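Local structure of NAD(P)-dependent oxidoreductase (Pseudomonas putida, 7A3W) at residues 6-11 / 30-35; 10-15 / 66-71; 73-78 / 96-101; 120-125 / 140-145. The protein probably uses NADPH to reduce imines, acting in conjugate reduction and reductive amination. All blocks are in the same frame, centred on the assembly; numbering follows the deposited sequence. Where two conformers were deposited one is given.

Contact 1: residues 6-11 / 30-35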
# COMPACT_ATOMS: atom_id res chain seq x y z
N SER B 6 10.51 -41.00 -1.19
CA SER B 6 9.18 -41.04 -1.87
C SER B 6 9.37 -40.75 -3.37
O SER B 6 8.42 -40.33 -4.03
CB SER B 6 8.18 -40.09 -1.24
OG SER B 6 8.75 -38.80 -1.10
N ASN B 7 10.58 -41.02 -3.86
CA ASN B 7 11.03 -40.93 -5.27
C ASN B 7 11.06 -39.46 -5.73
O ASN B 7 10.61 -39.14 -6.84
CB ASN B 7 10.21 -41.82 -6.20
CG ASN B 7 11.03 -42.29 -7.38
OD1 ASN B 7 12.26 -42.25 -7.34
ND2 ASN B 7 10.35 -42.75 -8.42
N LYS B 8 11.57 -38.61 -4.86
CA LYS B 8 11.75 -37.16 -5.16
C LYS B 8 13.24 -36.90 -5.24
O LYS B 8 14.03 -37.49 -4.52
CB LYS B 8 11.00 -36.33 -4.11
CG LYS B 8 9.51 -36.59 -4.09
CD LYS B 8 8.65 -35.38 -3.88
CE LYS B 8 7.18 -35.66 -4.11
NZ LYS B 8 6.54 -36.11 -2.85
N PRO B 9 13.69 -36.03 -6.16
CA PRO B 9 15.13 -35.80 -6.35
C PRO B 9 15.74 -34.94 -5.24
O PRO B 9 15.02 -34.42 -4.42
CB PRO B 9 15.16 -35.06 -7.68
CG PRO B 9 13.88 -34.24 -7.63
CD PRO B 9 12.86 -35.19 -7.02
N SER B 10 17.06 -34.85 -5.22
CA SER B 10 17.80 -34.10 -4.18
C SER B 10 17.75 -32.61 -4.51
O SER B 10 17.82 -32.25 -5.72
CB SER B 10 19.22 -34.57 -4.02
OG SER B 10 19.91 -33.77 -3.05
N VAL B 11 17.63 -31.77 -3.48
CA VAL B 11 17.75 -30.30 -3.61
C VAL B 11 18.78 -29.84 -2.60
O VAL B 11 18.79 -30.39 -1.53
CB VAL B 11 16.40 -29.61 -3.38
CG1 VAL B 11 16.53 -28.12 -3.62
CG2 VAL B 11 15.33 -30.22 -4.27
N ALA B 30 7.99 -32.09 2.30
CA ALA B 30 7.35 -32.53 1.03
C ALA B 30 8.01 -33.83 0.51
O ALA B 30 7.56 -34.32 -0.55
CB ALA B 30 7.41 -31.42 0.01
N GLY B 31 9.03 -34.34 1.19
CA GLY B 31 9.62 -35.66 0.90
C GLY B 31 10.84 -35.57 -0.00
O GLY B 31 11.24 -36.60 -0.55
N TYR B 32 11.41 -34.38 -0.17
CA TYR B 32 12.64 -34.18 -0.98
C TYR B 32 13.84 -34.49 -0.08
O TYR B 32 13.80 -34.16 1.11
CB TYR B 32 12.71 -32.76 -1.56
CG TYR B 32 11.66 -32.49 -2.61
CD1 TYR B 32 10.35 -32.24 -2.26
CD2 TYR B 32 11.96 -32.60 -3.96
CE1 TYR B 32 9.37 -32.06 -3.23
CE2 TYR B 32 10.99 -32.41 -4.94
CZ TYR B 32 9.70 -32.12 -4.57
OH TYR B 32 8.74 -31.96 -5.53
N GLY B 33 14.86 -35.11 -0.66
CA GLY B 33 16.19 -35.19 -0.04
C GLY B 33 16.74 -33.78 -0.01
O GLY B 33 16.58 -33.06 -1.03
N VAL B 34 17.24 -33.32 1.12
CA VAL B 34 17.79 -31.94 1.15
C VAL B 34 19.19 -32.00 1.71
O VAL B 34 19.34 -32.50 2.81
CB VAL B 34 16.92 -30.96 1.95
CG1 VAL B 34 17.54 -29.57 1.93
CG2 VAL B 34 15.50 -30.91 1.44
N THR B 35 20.14 -31.40 0.99
CA THR B 35 21.49 -31.12 1.49
C THR B 35 21.56 -29.63 1.78
O THR B 35 21.24 -28.84 0.88
CB THR B 35 22.56 -31.58 0.50
OG1 THR B 35 22.49 -33.00 0.41
CG2 THR B 35 23.95 -31.14 0.91
O HOH W 1 15.87 -36.88 -2.74
O HOH W 2 20.54 -34.52 -0.32
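K8 lays its aliphatic chain over one face of the Y32 ring where residues 6-11 meet 30-35. CD of K8 does the touching: it stands 3.7 Å from the ring centroid of Y32, over the face but shifted toward the rim, a CH-pi contact. Bends at chi2 (-141°) and chi4 (89°) of K8 let the chain pass the ring and then turn its ammonium back, so that NZ meets A30 O at 3.1 Å, head-on to the carbonyl. That carbonyl lies just past helix 18-29, where G31, at positive phi, forms a Schellman motif. The ring of Y32, its CG set beside the backbone N (chi1 -69°), takes P9 O at its edge, while CD of P9 lies alongside CE2 of Y32 at 3.9 Å and CG2 of V11 approaches obliquely. Beyond the ring, L27 and T155 also touch V11 and Y32. A leucine in place of Y32 would probably deprive K8 CD of its flat partner and leave the lysine chain freer to turn away from A30 O. Past Y32 the strands of the Rossmann beta-alpha-beta unit pair in parallel: V11 N donates to G33 O at 3.0 Å, and T35 N to V11 O at 3.0 Å. Water fills in at two places, one molecule linking K8 O to G33 N and another joining S10 OG to T35 OG1; S10 OG is also bonded to S65. The chemistry thus shifts from buried backbone pairing to a lysine toward the surface that serves ring and carbonyl alike.

Contact 2: residues 10-15 / 66-71. With NDP (NADPH dihydro-nicotinamide-adenine-dinucleotide phosphate), chain F.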
# COMPACT_ATOMS: atom_id res chain seq x y z
N SER B 10 17.06 -34.85 -5.22
CA SER B 10 17.80 -34.10 -4.18
C SER B 10 17.75 -32.61 -4.51
O SER B 10 17.82 -32.25 -5.72
CB SER B 10 19.22 -34.57 -4.02
OG SER B 10 19.91 -33.77 -3.05
N VAL B 11 17.63 -31.77 -3.48
CA VAL B 11 17.75 -30.30 -3.61
C VAL B 11 18.78 -29.84 -2.60
O VAL B 11 18.79 -30.39 -1.53
CB VAL B 11 16.40 -29.61 -3.38
CG1 VAL B 11 16.53 -28.12 -3.62
CG2 VAL B 11 15.33 -30.22 -4.27
N SER B 12 19.59 -28.85 -2.95
CA SER B 12 20.54 -28.22 -2.01
C SER B 12 20.06 -26.79 -1.70
O SER B 12 19.48 -26.15 -2.59
CB SER B 12 21.94 -28.25 -2.53
OG SER B 12 22.44 -29.58 -2.66
N VAL B 13 20.19 -26.37 -0.45
CA VAL B 13 19.87 -25.00 0.02
C VAL B 13 21.14 -24.48 0.68
O VAL B 13 21.65 -25.14 1.58
CB VAL B 13 18.66 -24.99 0.98
CG1 VAL B 13 18.40 -23.61 1.58
CG2 VAL B 13 17.40 -25.55 0.29
N LEU B 14 21.63 -23.35 0.20
CA LEU B 14 22.83 -22.67 0.75
C LEU B 14 22.35 -21.36 1.37
O LEU B 14 21.82 -20.52 0.67
CB LEU B 14 23.84 -22.42 -0.37
CG LEU B 14 24.64 -23.63 -0.86
CD1 LEU B 14 23.76 -24.62 -1.59
CD2 LEU B 14 25.79 -23.17 -1.75
N GLY B 15 22.53 -21.23 2.68
CA GLY B 15 22.05 -20.10 3.49
C GLY B 15 20.88 -20.57 4.31
O GLY B 15 19.81 -20.89 3.72
N ASN B 66 21.11 -31.58 -8.34
CA ASN B 66 21.00 -30.89 -9.66
C ASN B 66 20.14 -29.62 -9.51
O ASN B 66 20.02 -28.91 -10.50
CB ASN B 66 20.46 -31.82 -10.75
CG ASN B 66 18.97 -32.07 -10.66
OD1 ASN B 66 18.33 -31.72 -9.67
ND2 ASN B 66 18.40 -32.65 -11.70
N LEU B 67 19.58 -29.33 -8.33
CA LEU B 67 18.87 -28.04 -8.05
C LEU B 67 19.46 -27.40 -6.79
O LEU B 67 19.38 -28.00 -5.72
CB LEU B 67 17.37 -28.28 -7.88
CG LEU B 67 16.55 -27.04 -7.53
CD1 LEU B 67 16.72 -25.96 -8.57
CD2 LEU B 67 15.09 -27.41 -7.33
N ILE B 68 20.09 -26.25 -6.95
CA ILE B 68 20.86 -25.56 -5.90
C ILE B 68 20.19 -24.21 -5.63
O ILE B 68 20.30 -23.29 -6.48
CB ILE B 68 22.32 -25.34 -6.32
CG1 ILE B 68 22.99 -26.56 -6.96
CG2 ILE B 68 23.09 -24.78 -5.14
CD1 ILE B 68 22.92 -27.85 -6.16
N ILE B 69 19.57 -24.05 -4.47
CA ILE B 69 18.81 -22.82 -4.10
C ILE B 69 19.69 -21.99 -3.17
O ILE B 69 20.17 -22.53 -2.18
CB ILE B 69 17.47 -23.18 -3.45
CG1 ILE B 69 16.57 -23.92 -4.45
CG2 ILE B 69 16.81 -21.94 -2.88
CD1 ILE B 69 15.44 -24.66 -3.78
N ILE B 70 19.91 -20.73 -3.51
CA ILE B 70 20.79 -19.82 -2.73
C ILE B 70 19.89 -18.84 -1.98
O ILE B 70 19.01 -18.24 -2.62
CB ILE B 70 21.74 -19.05 -3.65
CG1 ILE B 70 22.42 -19.93 -4.69
CG2 ILE B 70 22.76 -18.27 -2.80
CD1 ILE B 70 23.21 -21.08 -4.11
N CYS B 71 20.07 -18.70 -0.69
CA CYS B 71 19.30 -17.72 0.12
C CYS B 71 20.21 -17.15 1.20
O CYS B 71 19.96 -17.34 2.40
CB CYS B 71 18.05 -18.35 0.72
SG CYS B 71 16.88 -17.07 1.22
PA NDP F . 19.27 -13.76 7.64
O1A NDP F . 18.37 -14.54 8.56
O2A NDP F . 20.09 -12.59 8.13
O5B NDP F . 20.27 -14.83 6.99
C5B NDP F . 21.41 -14.39 6.23
C4B NDP F . 22.08 -15.63 5.70
O4B NDP F . 23.24 -15.24 4.90
C3B NDP F . 22.61 -16.61 6.75
O3B NDP F . 22.55 -17.90 6.20
C2B NDP F . 24.03 -16.11 6.92
O2B NDP F . 24.99 -17.04 7.44
C1B NDP F . 24.37 -15.88 5.45
N9A NDP F . 25.54 -15.06 5.26
C8A NDP F . 25.75 -13.75 5.62
N7A NDP F . 26.95 -13.32 5.29
C5A NDP F . 27.53 -14.40 4.64
C6A NDP F . 28.80 -14.59 4.05
N6A NDP F . 29.74 -13.64 3.98
N1A NDP F . 29.05 -15.79 3.49
C2A NDP F . 28.11 -16.75 3.55
N3A NDP F . 26.90 -16.70 4.10
C4A NDP F . 26.68 -15.48 4.63
O3 NDP F . 18.53 -13.28 6.31
PN NDP F . 17.16 -13.87 5.69
O1N NDP F . 16.08 -13.11 6.37
O2N NDP F . 17.15 -15.36 5.79
O5D NDP F . 17.27 -13.33 4.20
C5D NDP F . 18.03 -13.99 3.17
C4D NDP F . 17.73 -13.32 1.86
O4D NDP F . 16.33 -13.51 1.51
C3D NDP F . 17.98 -11.80 1.80
O3D NDP F . 18.66 -11.48 0.59
C2D NDP F . 16.58 -11.23 1.92
O2D NDP F . 16.50 -9.92 1.35
C1D NDP F . 15.73 -12.28 1.22
N1N NDP F . 14.31 -12.35 1.72
C2N NDP F . 13.99 -12.57 3.04
C3N NDP F . 12.70 -12.45 3.50
C7N NDP F . 12.32 -12.68 4.92
O7N NDP F . 11.16 -12.42 5.25
N7N NDP F . 13.17 -13.18 5.80
C4N NDP F . 11.62 -12.16 2.53
C5N NDP F . 12.05 -11.98 1.17
C6N NDP F . 13.30 -12.18 0.80
P2B NDP F . 25.09 -17.14 9.05
O1X NDP F . 25.21 -15.70 9.52
O2X NDP F . 23.90 -17.93 9.57
O3X NDP F . 26.39 -17.91 9.15
O HOH W 3 19.25 -33.69 -7.43
O HOH W 4 16.28 -31.91 -8.06
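V11 holds CG1 anti to its backbone nitrogen (chi1 -176°), which carries it across to I69, whose own chi1 (-64°) and extended chi2 bring CD1 out to meet it at 3.6 Å. These two residues belong to the central parallel pair of a Rossmann fold, in which strand 10-14 runs beside strand 67-70 with their axes 21° apart. On the same face CD2 of L67 lies alongside the V11 methyls, and CG2 of V13 borders CB of I69; L23 and L27 of helix 18-29 add to this layer.

The other face carries S12, L14, I68 and I70. There CD1 of L14 crosses obliquely to CG2 of I68 at 3.6 Å, while CB of L14 runs beside CD1 of I70. CD1 of I68 packs on CB of S12, whose hydroxyl is bonded to A61 O and S65 OG.

Four nearly straight backbone bonds join the strands. S12 N to L67 O and L14 N to I69 O alternate with I69 N to S12 O, the shortest at 2.8 Å, and C71 N to L14 O. At the outer end two waters bridge S10 O to N66, one accepting from its backbone N and the other donating to OD1 at 2.6 Å.

The opposite end opens on NADPH. G15, probably the first glycine of a GxGxxG turn, has backbone angles that a side chain would not tolerate, and its CA lies 3.5 Å from O3B of the cofactor. Beside it, C71 SG comes to 3.6 Å from NADPH O4D.

Contact 3: residues 73-78 / 96-101. With NDP (NADPH dihydro-nicotinamide-adenine-dinucleotide phosphate), chain F.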
# COMPACT_ATOMS: atom_id res chain seq x y z
N ILE B 73 22.47 -13.57 2.60
CA ILE B 73 22.02 -12.19 2.90
C ILE B 73 21.93 -11.40 1.58
O ILE B 73 21.01 -10.59 1.42
CB ILE B 73 22.94 -11.52 3.94
CG1 ILE B 73 22.37 -10.16 4.36
CG2 ILE B 73 24.38 -11.44 3.43
CD1 ILE B 73 20.91 -10.23 4.78
N ASP B 74 22.85 -11.64 0.65
CA ASP B 74 22.85 -10.90 -0.63
C ASP B 74 23.59 -11.68 -1.72
O ASP B 74 24.26 -12.69 -1.43
CB ASP B 74 23.36 -9.47 -0.48
CG ASP B 74 24.80 -9.36 -0.05
OD1 ASP B 74 25.59 -10.29 -0.32
OD2 ASP B 74 25.14 -8.33 0.56
N LYS B 75 23.43 -11.24 -2.96
CA LYS B 75 24.08 -11.88 -4.12
C LYS B 75 25.60 -11.75 -4.03
O LYS B 75 26.29 -12.68 -4.42
CB LYS B 75 23.50 -11.29 -5.40
CG LYS B 75 22.02 -11.63 -5.62
CD LYS B 75 21.50 -11.23 -6.99
CE LYS B 75 20.00 -11.14 -7.11
NZ LYS B 75 19.33 -12.45 -6.92
N ALA B 76 26.12 -10.63 -3.51
CA ALA B 76 27.57 -10.40 -3.33
C ALA B 76 28.22 -11.56 -2.56
O ALA B 76 29.27 -12.08 -2.99
CB ALA B 76 27.83 -9.08 -2.65
N VAL B 77 27.63 -12.02 -1.46
CA VAL B 77 28.29 -13.12 -0.69
C VAL B 77 28.23 -14.44 -1.46
O VAL B 77 29.12 -15.26 -1.29
CB VAL B 77 27.78 -13.25 0.76
CG1 VAL B 77 27.91 -11.92 1.51
CG2 VAL B 77 26.37 -13.80 0.85
N PHE B 78 27.26 -14.63 -2.37
CA PHE B 78 27.27 -15.84 -3.23
C PHE B 78 28.40 -15.74 -4.25
O PHE B 78 29.03 -16.75 -4.59
CB PHE B 78 25.92 -16.05 -3.90
CG PHE B 78 25.90 -17.31 -4.73
CD1 PHE B 78 26.24 -18.54 -4.17
CD2 PHE B 78 25.60 -17.26 -6.08
CE1 PHE B 78 26.21 -19.70 -4.94
CE2 PHE B 78 25.60 -18.42 -6.84
CZ PHE B 78 25.92 -19.63 -6.28
N ILE B 96 21.28 -23.52 -10.74
CA ILE B 96 21.43 -22.58 -9.60
C ILE B 96 20.25 -21.60 -9.63
O ILE B 96 20.07 -20.94 -10.64
CB ILE B 96 22.77 -21.85 -9.71
CG1 ILE B 96 23.93 -22.83 -9.55
CG2 ILE B 96 22.84 -20.71 -8.72
CD1 ILE B 96 24.26 -23.11 -8.13
N VAL B 97 19.50 -21.51 -8.53
CA VAL B 97 18.38 -20.56 -8.33
C VAL B 97 18.78 -19.63 -7.19
O VAL B 97 18.82 -20.07 -6.06
CB VAL B 97 17.05 -21.25 -8.03
CG1 VAL B 97 15.93 -20.24 -7.93
CG2 VAL B 97 16.72 -22.28 -9.10
N ASN B 98 19.06 -18.38 -7.53
CA ASN B 98 19.55 -17.39 -6.56
C ASN B 98 18.38 -16.55 -6.05
O ASN B 98 17.93 -15.64 -6.78
CB ASN B 98 20.61 -16.57 -7.27
CG ASN B 98 21.28 -15.57 -6.37
OD1 ASN B 98 20.93 -15.44 -5.20
ND2 ASN B 98 22.20 -14.81 -6.97
N MET B 99 17.89 -16.83 -4.83
CA MET B 99 16.78 -16.11 -4.18
C MET B 99 17.26 -15.03 -3.20
O MET B 99 16.43 -14.48 -2.43
CB MET B 99 15.89 -17.12 -3.43
CG MET B 99 15.23 -18.06 -4.38
SD MET B 99 14.18 -19.17 -3.46
CE MET B 99 13.59 -20.22 -4.79
N SER B 100 18.53 -14.66 -3.29
CA SER B 100 19.16 -13.61 -2.45
C SER B 100 18.94 -12.24 -3.11
O SER B 100 19.00 -12.15 -4.34
CB SER B 100 20.62 -13.93 -2.22
OG SER B 100 21.40 -12.75 -2.18
N THR B 101 18.64 -11.22 -2.31
CA THR B 101 18.53 -9.82 -2.76
C THR B 101 19.90 -9.33 -3.24
O THR B 101 20.90 -9.63 -2.60
CB THR B 101 18.03 -8.91 -1.63
OG1 THR B 101 16.73 -9.37 -1.25
CG2 THR B 101 17.98 -7.45 -2.05
PA NDP F . 19.27 -13.76 7.64
O1A NDP F . 18.37 -14.54 8.56
O2A NDP F . 20.09 -12.59 8.13
O5B NDP F . 20.27 -14.83 6.99
C5B NDP F . 21.41 -14.39 6.23
C4B NDP F . 22.08 -15.63 5.70
O4B NDP F . 23.24 -15.24 4.90
C3B NDP F . 22.61 -16.61 6.75
O3B NDP F . 22.55 -17.90 6.20
C2B NDP F . 24.03 -16.11 6.92
O2B NDP F . 24.99 -17.04 7.44
C1B NDP F . 24.37 -15.88 5.45
N9A NDP F . 25.54 -15.06 5.26
C8A NDP F . 25.75 -13.75 5.62
N7A NDP F . 26.95 -13.32 5.29
C5A NDP F . 27.53 -14.40 4.64
C6A NDP F . 28.80 -14.59 4.05
N6A NDP F . 29.74 -13.64 3.98
N1A NDP F . 29.05 -15.79 3.49
C2A NDP F . 28.11 -16.75 3.55
N3A NDP F . 26.90 -16.70 4.10
C4A NDP F . 26.68 -15.48 4.63
O3 NDP F . 18.53 -13.28 6.31
PN NDP F . 17.16 -13.87 5.69
O1N NDP F . 16.08 -13.11 6.37
O2N NDP F . 17.15 -15.36 5.79
O5D NDP F . 17.27 -13.33 4.20
C5D NDP F . 18.03 -13.99 3.17
C4D NDP F . 17.73 -13.32 1.86
O4D NDP F . 16.33 -13.51 1.51
C3D NDP F . 17.98 -11.80 1.80
O3D NDP F . 18.66 -11.48 0.59
C2D NDP F . 16.58 -11.23 1.92
O2D NDP F . 16.50 -9.92 1.35
C1D NDP F . 15.73 -12.28 1.22
N1N NDP F . 14.31 -12.35 1.72
C2N NDP F . 13.99 -12.57 3.04
C3N NDP F . 12.70 -12.45 3.50
C7N NDP F . 12.32 -12.68 4.92
O7N NDP F . 11.16 -12.42 5.25
N7N NDP F . 13.17 -13.18 5.80
C4N NDP F . 11.62 -12.16 2.53
C5N NDP F . 12.05 -11.98 1.17
C6N NDP F . 13.30 -12.18 0.80
P2B NDP F . 25.09 -17.14 9.05
O1X NDP F . 25.21 -15.70 9.52
O2X NDP F . 23.90 -17.93 9.57
O3X NDP F . 26.39 -17.91 9.15
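The beta-alpha-beta unit of strand 67-70, helix 75-83 and strand 95-98 closes here in a Rossmann fold, where the loops after two neighbouring strands grip NADPH. K75 links the two segments. Its chain stays extended as far as CE, with CG crossing the amide of N98 at 3.5 Å from ND2, then bends at chi4 (-64°) to bring NZ to S100 O at 2.6 Å, met end-on. The same ammonium forms a salt bridge with D123. Replacing K75 with methionine would probably leave the D123 carboxylate without its cationic mate and S100 O without its donor.

Side-chain bonds within each segment shape the turns: D74 OD1 caps the helix at V77 N, and N98 OD1 accepts from S100 N in an Asx turn; N98 ND2 goes to Y121. K75 N reaches T101 O at 3.0 Å from above the carbonyl plane. Deeper in, F78 meets CG2 of I96 obliquely through CE2.

The nicotinamide ribose of NADPH is held from both segments: its O3D donates to I73 O and accepts from T101 N, and T101 OG1 lies 2.7 Å from NADPH O2D in a hydrogen bond.

Contact 4: residues 120-125 / 140-145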
# COMPACT_ATOMS: atom_id res chain seq x y z
N LEU B 120 23.46 -23.97 -15.12
CA LEU B 120 22.27 -23.25 -15.62
C LEU B 120 21.84 -22.30 -14.51
O LEU B 120 21.87 -22.73 -13.34
CB LEU B 120 21.15 -24.25 -15.89
CG LEU B 120 21.11 -25.01 -17.22
CD1 LEU B 120 22.41 -24.96 -17.98
CD2 LEU B 120 20.68 -26.44 -16.97
N TYR B 121 21.42 -21.08 -14.84
CA TYR B 121 21.17 -20.02 -13.85
C TYR B 121 19.76 -19.46 -13.98
O TYR B 121 19.31 -19.06 -15.10
CB TYR B 121 22.19 -18.89 -14.00
CG TYR B 121 22.06 -17.85 -12.92
CD1 TYR B 121 22.34 -18.16 -11.60
CD2 TYR B 121 21.57 -16.59 -13.19
CE1 TYR B 121 22.20 -17.21 -10.59
CE2 TYR B 121 21.40 -15.64 -12.20
CZ TYR B 121 21.73 -15.94 -10.90
OH TYR B 121 21.59 -14.97 -9.94
N VAL B 122 19.08 -19.39 -12.84
CA VAL B 122 17.76 -18.74 -12.68
C VAL B 122 17.89 -17.77 -11.52
O VAL B 122 18.31 -18.19 -10.44
CB VAL B 122 16.66 -19.79 -12.46
CG1 VAL B 122 15.29 -19.14 -12.35
CG2 VAL B 122 16.67 -20.81 -13.57
N ASP B 123 17.54 -16.51 -11.75
CA ASP B 123 17.50 -15.48 -10.68
C ASP B 123 16.07 -15.44 -10.14
O ASP B 123 15.12 -15.75 -10.89
CB ASP B 123 18.00 -14.14 -11.20
CG ASP B 123 18.47 -13.30 -10.03
OD1 ASP B 123 19.41 -13.76 -9.37
OD2 ASP B 123 17.86 -12.24 -9.77
N ALA B 124 15.89 -15.16 -8.85
CA ALA B 124 14.57 -15.31 -8.21
C ALA B 124 14.40 -14.28 -7.10
O ALA B 124 15.38 -13.61 -6.69
CB ALA B 124 14.36 -16.72 -7.74
N GLY B 125 13.16 -14.03 -6.74
CA GLY B 125 12.83 -13.04 -5.71
C GLY B 125 11.63 -13.54 -4.94
O GLY B 125 10.60 -13.85 -5.58
N ILE B 140 6.95 -16.52 -5.74
CA ILE B 140 8.37 -16.25 -6.03
C ILE B 140 8.46 -15.87 -7.51
O ILE B 140 7.78 -16.49 -8.36
CB ILE B 140 9.25 -17.47 -5.66
CG1 ILE B 140 9.09 -17.77 -4.17
CG2 ILE B 140 10.71 -17.23 -6.05
CD1 ILE B 140 9.77 -19.05 -3.70
N LEU B 141 9.22 -14.82 -7.77
CA LEU B 141 9.52 -14.35 -9.13
C LEU B 141 10.75 -15.10 -9.63
O LEU B 141 11.68 -15.28 -8.82
CB LEU B 141 9.84 -12.85 -9.03
CG LEU B 141 8.74 -11.95 -8.47
CD1 LEU B 141 9.20 -10.50 -8.59
CD2 LEU B 141 7.41 -12.17 -9.19
N TYR B 142 10.77 -15.45 -10.91
CA TYR B 142 11.92 -16.13 -11.54
C TYR B 142 12.21 -15.50 -12.90
O TYR B 142 11.24 -15.11 -13.62
CB TYR B 142 11.65 -17.62 -11.75
CG TYR B 142 11.35 -18.39 -10.49
CD1 TYR B 142 12.36 -18.94 -9.72
CD2 TYR B 142 10.04 -18.59 -10.09
CE1 TYR B 142 12.08 -19.67 -8.58
CE2 TYR B 142 9.74 -19.35 -8.96
CZ TYR B 142 10.77 -19.87 -8.19
OH TYR B 142 10.50 -20.56 -7.05
N SER B 143 13.49 -15.47 -13.26
CA SER B 143 13.94 -15.12 -14.62
C SER B 143 15.24 -15.85 -14.93
O SER B 143 16.01 -16.16 -14.00
CB SER B 143 14.07 -13.62 -14.82
OG SER B 143 15.23 -13.12 -14.16
N GLY B 144 15.46 -16.16 -16.21
CA GLY B 144 16.70 -16.83 -16.65
C GLY B 144 16.33 -18.05 -17.46
O GLY B 144 15.29 -18.04 -18.12
N ASN B 145 17.18 -19.06 -17.40
CA ASN B 145 17.13 -20.22 -18.28
C ASN B 145 15.75 -20.85 -18.19
O ASN B 145 15.37 -21.35 -17.13
CB ASN B 145 18.25 -21.18 -17.91
CG ASN B 145 18.39 -22.31 -18.89
OD1 ASN B 145 17.39 -22.93 -19.26
ND2 ASN B 145 19.62 -22.59 -19.26
O HOH W 5 21.54 -20.65 -17.84
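Y142 leans against its antiparallel neighbour strand so that CD1 meets the methyl of A124 at 3.6 Å and CG1 of V122 at 3.9 Å, both approaching the ring obliquely. The strands are 120-126 and 140-144, the antiparallel pair at which the otherwise parallel Rossmann sheet reverses direction. Within its own strand, I140 sets CG2 over one face of the Y142 ring, and the same methyl lies 4.1 Å from CB of A124. Y142 CG sits beside the backbone N (chi1 -59°), which stands the ring up next to V122 and A124. Y149 also meets it, the two ring planes inclined at about 40°.

The other face carries D123 and S143 beside L141. CB of D123 lies beside S143 OG, but each polar end finds its partner outside the two strands: the carboxylate K75 in a salt bridge, the hydroxyl C173 N and D169 O. Y121, with CG anti to the backbone N (chi1 -174°), lies along its strand and gives D123 OD1 a weak hydrogen bond, while its OH also accepts from N98 ND2.

Paired backbone bonds hold the register. D123 and S143 exchange two, that from D123 N to S143 O measuring 2.7 Å, and G125 and L141 exchange two more. G144 lies against Y121 O, where a beta carbon would collide, and its backbone angles alone call for glycine.

At the far end N145 caps the following helix through OD1, bonded to A148 N. Its ND2 passes obliquely by CG of L120 at 3.5 Å, and one water accepts from both N145 ND2 and Y121 N.

Overall arrangement
The four contacts step across one sheet, illustrating how a Rossmann fold is built from neighbouring strand pairs. Contacts 1 and 2 share S10 and V11 on strand 10-14, and their centres lie 11 Å apart. Contact 3 continues from contact 2, I68 O and V97 N lying 2.8 Å apart, with F78 packed on I70. Contacts 3 and 4 are joined by the K75-D123 salt bridge and by adjacent strands, I96 N lying 2.8 Å from L120 O. Contacts 2 and 3 both touch NADPH, whereas in contact 1 the side chain of V34 stays about 13 Å from it. In the second subunit Q239 O bonds the cofactor and V244 packs on I73, completing the pocket.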